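Local coordinates for protein orotidine 5'-phosphate decarboxylase (Sulfolobus solfataricus, PDB 4DBD) that probably catalyses the decarboxylation of orotidine 5'-monophosphate to UMP, the last step of de novo UMP biosynthesis, at residues A[111-116]-A[139-144]; A[164-169]-A[182-187]. All coordinates share one frame; numbering follows the deposited sequence. Where two conformers were deposited one is given.

Interaction 1 (A[111-116]-A[139-144]); sequences VAVMSH and IVVGGT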
loop_
_atom_site.group_PDB
_atom_site.type_symbol
_atom_site.label_atom_id
_atom_site.label_comp_id
_atom_site.label_asym_id
_atom_site.label_seq_id
_atom_site.Cartn_x
_atom_site.Cartn_y
_atom_site.Cartn_z
ATOM N N VAL A 111 -6.710 -8.720 2.322
ATOM C CA VAL A 111 -7.592 -7.845 3.083
ATOM C C VAL A 111 -9.025 -7.934 2.559
ATOM O O VAL A 111 -9.290 -7.631 1.388
ATOM C CB VAL A 111 -7.106 -6.390 3.023
ATOM C CG1 VAL A 111 -8.128 -5.474 3.703
ATOM C CG2 VAL A 111 -5.747 -6.278 3.685
ATOM N N ALA A 112 -9.952 -8.358 3.417
ATOM C CA ALA A 112 -11.349 -8.527 2.984
ATOM C C ALA A 112 -12.240 -7.401 3.482
ATOM O O ALA A 112 -13.039 -6.848 2.716
ATOM C CB ALA A 112 -11.909 -9.889 3.414
ATOM N N VAL A 113 -12.141 -7.099 4.772
ATOM C CA VAL A 113 -12.918 -6.029 5.379
ATOM C C VAL A 113 -12.026 -5.216 6.312
ATOM O O VAL A 113 -11.297 -5.777 7.130
ATOM C CB VAL A 113 -14.097 -6.581 6.203
ATOM C CG1 VAL A 113 -14.988 -5.431 6.686
ATOM C CG2 VAL A 113 -14.888 -7.582 5.385
ATOM N N MET A 114 -12.071 -3.898 6.194
ATOM C CA MET A 114 -11.352 -3.061 7.158
ATOM C C MET A 114 -12.256 -2.516 8.255
ATOM O O MET A 114 -13.487 -2.585 8.157
ATOM C CB MET A 114 -10.575 -1.952 6.462
ATOM C CG MET A 114 -9.612 -2.498 5.435
ATOM S SD MET A 114 -8.371 -1.296 4.950
ATOM C CE MET A 114 -7.594 -0.977 6.542
ATOM N N SER A 115 -11.634 -1.980 9.307
ATOM C CA SER A 115 -12.354 -1.593 10.522
ATOM C C SER A 115 -12.871 -0.155 10.556
ATOM O O SER A 115 -13.695 0.188 11.407
ATOM C CB SER A 115 -11.469 -1.827 11.749
ATOM O OG SER A 115 -11.073 -3.176 11.870
ATOM N N HIS A 116 -12.382 0.707 9.671
ATOM C CA HIS A 116 -12.835 2.095 9.704
ATOM C C HIS A 116 -14.213 2.233 9.054
ATOM O O HIS A 116 -14.612 1.417 8.215
ATOM C CB HIS A 116 -11.812 3.026 9.045
ATOM C CG HIS A 116 -11.547 2.697 7.613
ATOM N ND1 HIS A 116 -10.861 1.569 7.228
ATOM C CD2 HIS A 116 -11.898 3.340 6.472
ATOM C CE1 HIS A 116 -10.796 1.528 5.908
ATOM N NE2 HIS A 116 -11.414 2.590 5.426
ATOM N N ILE A 139 -7.048 -14.369 5.462
ATOM C CA ILE A 139 -7.717 -13.127 5.109
ATOM C C ILE A 139 -7.819 -12.245 6.334
ATOM O O ILE A 139 -7.889 -12.734 7.468
ATOM C CB ILE A 139 -9.135 -13.363 4.520
ATOM C CG1 ILE A 139 -9.963 -14.211 5.472
ATOM C CG2 ILE A 139 -9.032 -14.022 3.131
ATOM C CD1 ILE A 139 -11.387 -14.474 4.979
ATOM N N VAL A 140 -7.816 -10.939 6.096
ATOM C CA VAL A 140 -7.897 -9.961 7.163
ATOM C C VAL A 140 -9.338 -9.464 7.226
ATOM O O VAL A 140 -9.836 -8.907 6.254
ATOM C CB VAL A 140 -6.942 -8.766 6.881
ATOM C CG1 VAL A 140 -6.961 -7.768 8.038
ATOM C CG2 VAL A 140 -5.528 -9.255 6.622
ATOM N N VAL A 141 -10.017 -9.700 8.349
ATOM C CA VAL A 141 -11.391 -9.218 8.527
ATOM C C VAL A 141 -11.475 -8.364 9.793
ATOM O O VAL A 141 -11.238 -8.857 10.898
ATOM C CB VAL A 141 -12.409 -10.366 8.620
ATOM C CG1 VAL A 141 -13.820 -9.795 8.573
ATOM C CG2 VAL A 141 -12.200 -11.358 7.481
ATOM N N GLY A 142 -11.821 -7.089 9.619
ATOM C CA GLY A 142 -11.800 -6.110 10.701
ATOM C C GLY A 142 -12.477 -6.520 11.999
ATOM O O GLY A 142 -13.568 -7.099 11.988
ATOM N N GLY A 143 -11.834 -6.196 13.122
ATOM C CA GLY A 143 -12.320 -6.580 14.441
ATOM C C GLY A 143 -13.509 -5.771 14.943
ATOM O O GLY A 143 -14.191 -6.184 15.883
ATOM N N THR A 144 -13.754 -4.617 14.326
ATOM C CA THR A 144 -14.953 -3.834 14.605
ATOM C C THR A 144 -16.130 -4.423 13.837
ATOM O O THR A 144 -17.286 -4.068 14.080
ATOM C CB THR A 144 -14.801 -2.401 14.109
ATOM O OG1 THR A 144 -14.361 -2.436 12.748
ATOM C CG2 THR A 144 -13.805 -1.637 14.949
#
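T144 sets OG1 between its backbone N and carbonyl carbon (chi1 51°), which points the hydroxyl at the backbone of S115. T144 OG1 donates to S115 O at 3.0 Å, in the carbonyl plane and on a lone pair. T144 CG2 comes alongside S115 CB. S115 has OG beside its own backbone N (chi1 -59°), and this lays OG against G142 CA at 3.2 Å. A side chain on G142 would run into that hydroxyl. A valine in place of T144 would probably leave S115 O without this donor and the turn after strand 139-141 less firmly tied to S115. Farther back the backbones pair in parallel, with a beta bulge. V140 O takes two donors, A112 N at 2.9 Å and V113 N at 3.3 Å. G142 N then bonds V113 O at 2.9 Å, with the donor 45° above the carbonyl plane. V111 CG2 meets V140 CG2 at 4.2 Å, the two side chains crossing at a slant. Both also pack on I83. V141 CG1 lies against V113 CB and CG2. These two valines face helix 146-155, V113 on Y152 and V141 on I149. The contact joins neighbouring strands of the beta-alpha-beta unit 107-113, 124-134, 138-141, and its loop end carries S115, a predicted substrate-binding residue at the C-terminal mouth of the TIM barrel.

Interaction 2 (A[164-169]-A[182-187]); sequences PGMGSQ and DYEIIG. With SO4 (sulfate ion), chain B.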
loop_
_atom_site.group_PDB
_atom_site.type_symbol
_atom_site.label_atom_id
_atom_site.label_comp_id
_atom_site.label_asym_id
_atom_site.label_seq_id
_atom_site.Cartn_x
_atom_site.Cartn_y
_atom_site.Cartn_z
ATOM N N PRO A 164 -7.718 -7.209 12.954
ATOM C CA PRO A 164 -7.167 -6.027 13.617
ATOM C C PRO A 164 -8.303 -5.175 14.150
ATOM O O PRO A 164 -9.454 -5.599 14.089
ATOM C CB PRO A 164 -6.423 -5.310 12.484
ATOM C CG PRO A 164 -7.157 -5.703 11.238
ATOM C CD PRO A 164 -7.825 -7.039 11.493
ATOM N N GLY A 165 -7.982 -4.004 14.688
ATOM C CA GLY A 165 -9.001 -3.123 15.225
ATOM C C GLY A 165 -9.409 -3.440 16.655
ATOM O O GLY A 165 -10.419 -2.922 17.128
ATOM N N MET A 166 -8.634 -4.284 17.339
ATOM C CA MET A 166 -8.885 -4.581 18.753
ATOM C C MET A 166 -8.159 -3.566 19.639
ATOM O O MET A 166 -6.984 -3.238 19.392
ATOM C CB MET A 166 -8.451 -6.011 19.122
ATOM C CG MET A 166 -8.872 -7.087 18.140
ATOM S SD MET A 166 -10.601 -6.971 17.635
ATOM C CE MET A 166 -11.487 -7.577 19.082
ATOM N N GLY A 167 -8.868 -3.070 20.652
ATOM C CA GLY A 167 -8.322 -2.084 21.564
ATOM C C GLY A 167 -8.692 -0.646 21.233
ATOM O O GLY A 167 -9.792 -0.183 21.555
ATOM N N SER A 168 -7.769 0.066 20.586
ATOM C CA SER A 168 -7.940 1.494 20.303
ATOM C C SER A 168 -9.066 1.773 19.305
ATOM O O SER A 168 -9.858 2.689 19.496
ATOM C CB SER A 168 -6.620 2.099 19.798
ATOM O OG SER A 168 -6.751 3.483 19.514
ATOM N N GLN A 169 -9.130 0.984 18.237
ATOM C CA GLN A 169 -10.127 1.204 17.190
ATOM C C GLN A 169 -11.528 0.760 17.598
ATOM O O GLN A 169 -12.482 0.942 16.834
ATOM C CB GLN A 169 -9.725 0.496 15.894
ATOM C CG GLN A 169 -8.460 1.031 15.248
ATOM C CD GLN A 169 -8.106 0.287 13.978
ATOM O OE1 GLN A 169 -8.866 0.299 13.004
ATOM N NE2 GLN A 169 -6.945 -0.376 13.982
ATOM N N ASP A 182 -9.240 -16.423 13.897
ATOM C CA ASP A 182 -8.200 -17.243 14.498
ATOM C C ASP A 182 -7.298 -16.439 15.435
ATOM O O ASP A 182 -6.990 -16.877 16.538
ATOM C CB ASP A 182 -7.367 -17.917 13.408
ATOM C CG ASP A 182 -8.168 -18.924 12.629
ATOM O OD1 ASP A 182 -8.477 -19.989 13.205
ATOM O OD2 ASP A 182 -8.514 -18.651 11.462
ATOM N N TYR A 183 -6.900 -15.257 14.982
ATOM C CA TYR A 183 -5.980 -14.411 15.713
ATOM C C TYR A 183 -6.458 -12.972 15.709
ATOM O O TYR A 183 -7.123 -12.529 14.763
ATOM C CB TYR A 183 -4.585 -14.507 15.082
ATOM C CG TYR A 183 -4.110 -15.927 15.022
ATOM C CD1 TYR A 183 -3.639 -16.574 16.160
ATOM C CD2 TYR A 183 -4.139 -16.631 13.826
ATOM C CE1 TYR A 183 -3.209 -17.894 16.100
ATOM C CE2 TYR A 183 -3.722 -17.940 13.753
ATOM C CZ TYR A 183 -3.259 -18.569 14.891
ATOM O OH TYR A 183 -2.845 -19.880 14.804
ATOM N N GLU A 184 -6.134 -12.256 16.779
ATOM C CA GLU A 184 -6.397 -10.825 16.859
ATOM C C GLU A 184 -5.127 -10.007 16.727
ATOM O O GLU A 184 -4.115 -10.271 17.391
ATOM C CB GLU A 184 -7.149 -10.474 18.157
ATOM C CG GLU A 184 -8.642 -10.704 18.022
ATOM C CD GLU A 184 -9.417 -10.504 19.324
ATOM O OE1 GLU A 184 -9.017 -9.684 20.186
ATOM O OE2 GLU A 184 -10.440 -11.187 19.474
ATOM N N ILE A 185 -5.183 -9.019 15.840
ATOM C CA ILE A 185 -4.065 -8.117 15.622
ATOM C C ILE A 185 -4.223 -6.905 16.513
ATOM O O ILE A 185 -5.225 -6.194 16.442
ATOM C CB ILE A 185 -4.019 -7.663 14.172
ATOM C CG1 ILE A 185 -3.724 -8.869 13.280
ATOM C CG2 ILE A 185 -2.967 -6.564 13.993
ATOM C CD1 ILE A 185 -4.089 -8.684 11.835
ATOM N N ILE A 186 -3.220 -6.676 17.345
ATOM C CA ILE A 186 -3.270 -5.644 18.365
ATOM C C ILE A 186 -1.993 -4.820 18.323
ATOM O O ILE A 186 -0.880 -5.364 18.356
ATOM C CB ILE A 186 -3.475 -6.276 19.757
ATOM C CG1 ILE A 186 -4.687 -7.211 19.713
ATOM C CG2 ILE A 186 -3.655 -5.195 20.820
ATOM C CD1 ILE A 186 -4.918 -8.006 20.975
ATOM N N GLY A 187 -2.159 -3.508 18.222
ATOM C CA GLY A 187 -1.037 -2.600 18.112
ATOM C C GLY A 187 -0.907 -1.713 19.329
ATOM O O GLY A 187 -0.284 -2.097 20.317
HETATM S S SO4 B . -3.885 -0.600 16.416
HETATM O O1 SO4 B . -3.370 -1.103 15.139
HETATM O O2 SO4 B . -2.926 0.321 17.006
HETATM O O3 SO4 B . -5.144 0.120 16.190
HETATM O O4 SO4 B . -4.125 -1.727 17.317
HETATM O O HOH W 1 -5.288 -3.774 15.695
#
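P164 and M166 pack on E184, I185 and I186 at the C-terminal mouth of the TIM barrel, where the loop after strand 160-163 meets strand 183-186. In this family that loop helps hold the substrate phosphate. The sulfate here, probably from the crystallisation liquor, probably marks the place of that phosphate. No direct hydrogen bond joins the two segments. P164 lies side by side with I185, CB to CB at 3.8 Å, and its CA makes a CA-H...O contact with I185 O. M166 bends at chi2 and chi3 (-47° and -75°), curling over the carboxylate of E184; the two side chains cross at about a right angle. M166 CG and CE both touch E184 OE1, CG at 3.3 Å. The charge has its own partners, since OE1 takes G174 N and OE2 takes V177 N. M166 CB also rests on I186 CG1 at 4.0 Å. M166 N is buried with no partner. G165 has a positive phi of 84°, a backbone that suits glycine. A water accepts from G165 N at 2.9 Å and donates to sulfate O4. It also lies close to I185 O, at a length too short to trust. G187 sits at the N-cap position, right before helix 188-191, and a side chain there would clash with the sulfate. G187 N donates to sulfate O4 at 2.8 Å, and R188 N also bonds the anion. On the loop side, Q169 reaches in with an extended chain, and Q169 NE2 bonds sulfate O3 at 2.9 Å in a nearly straight line.

In the fold
Interaction 1 joins the fifth and sixth barrel strands, and interaction 2 brings the loop after the seventh against the eighth. Their centres are 10 Å apart, and they touch. G143 N approaches P164 O at 2.6 Å, a probable hydrogen bond. V140 CG1 packs on P164 CD at 3.6 Å. S115 CB meets Q169 OE1 at 3.6 Å, so the amide that bonds the sulfate through NE2 also leans on interaction 1. Both contacts border the predicted active site. The side chain of V111 is about 4 Å from that of K61, the predicted proton donor, and the side chain of I185 is about 4 Å from that of K30, a predicted substrate-binding residue. Q169 also packs on I65 of the second subunit.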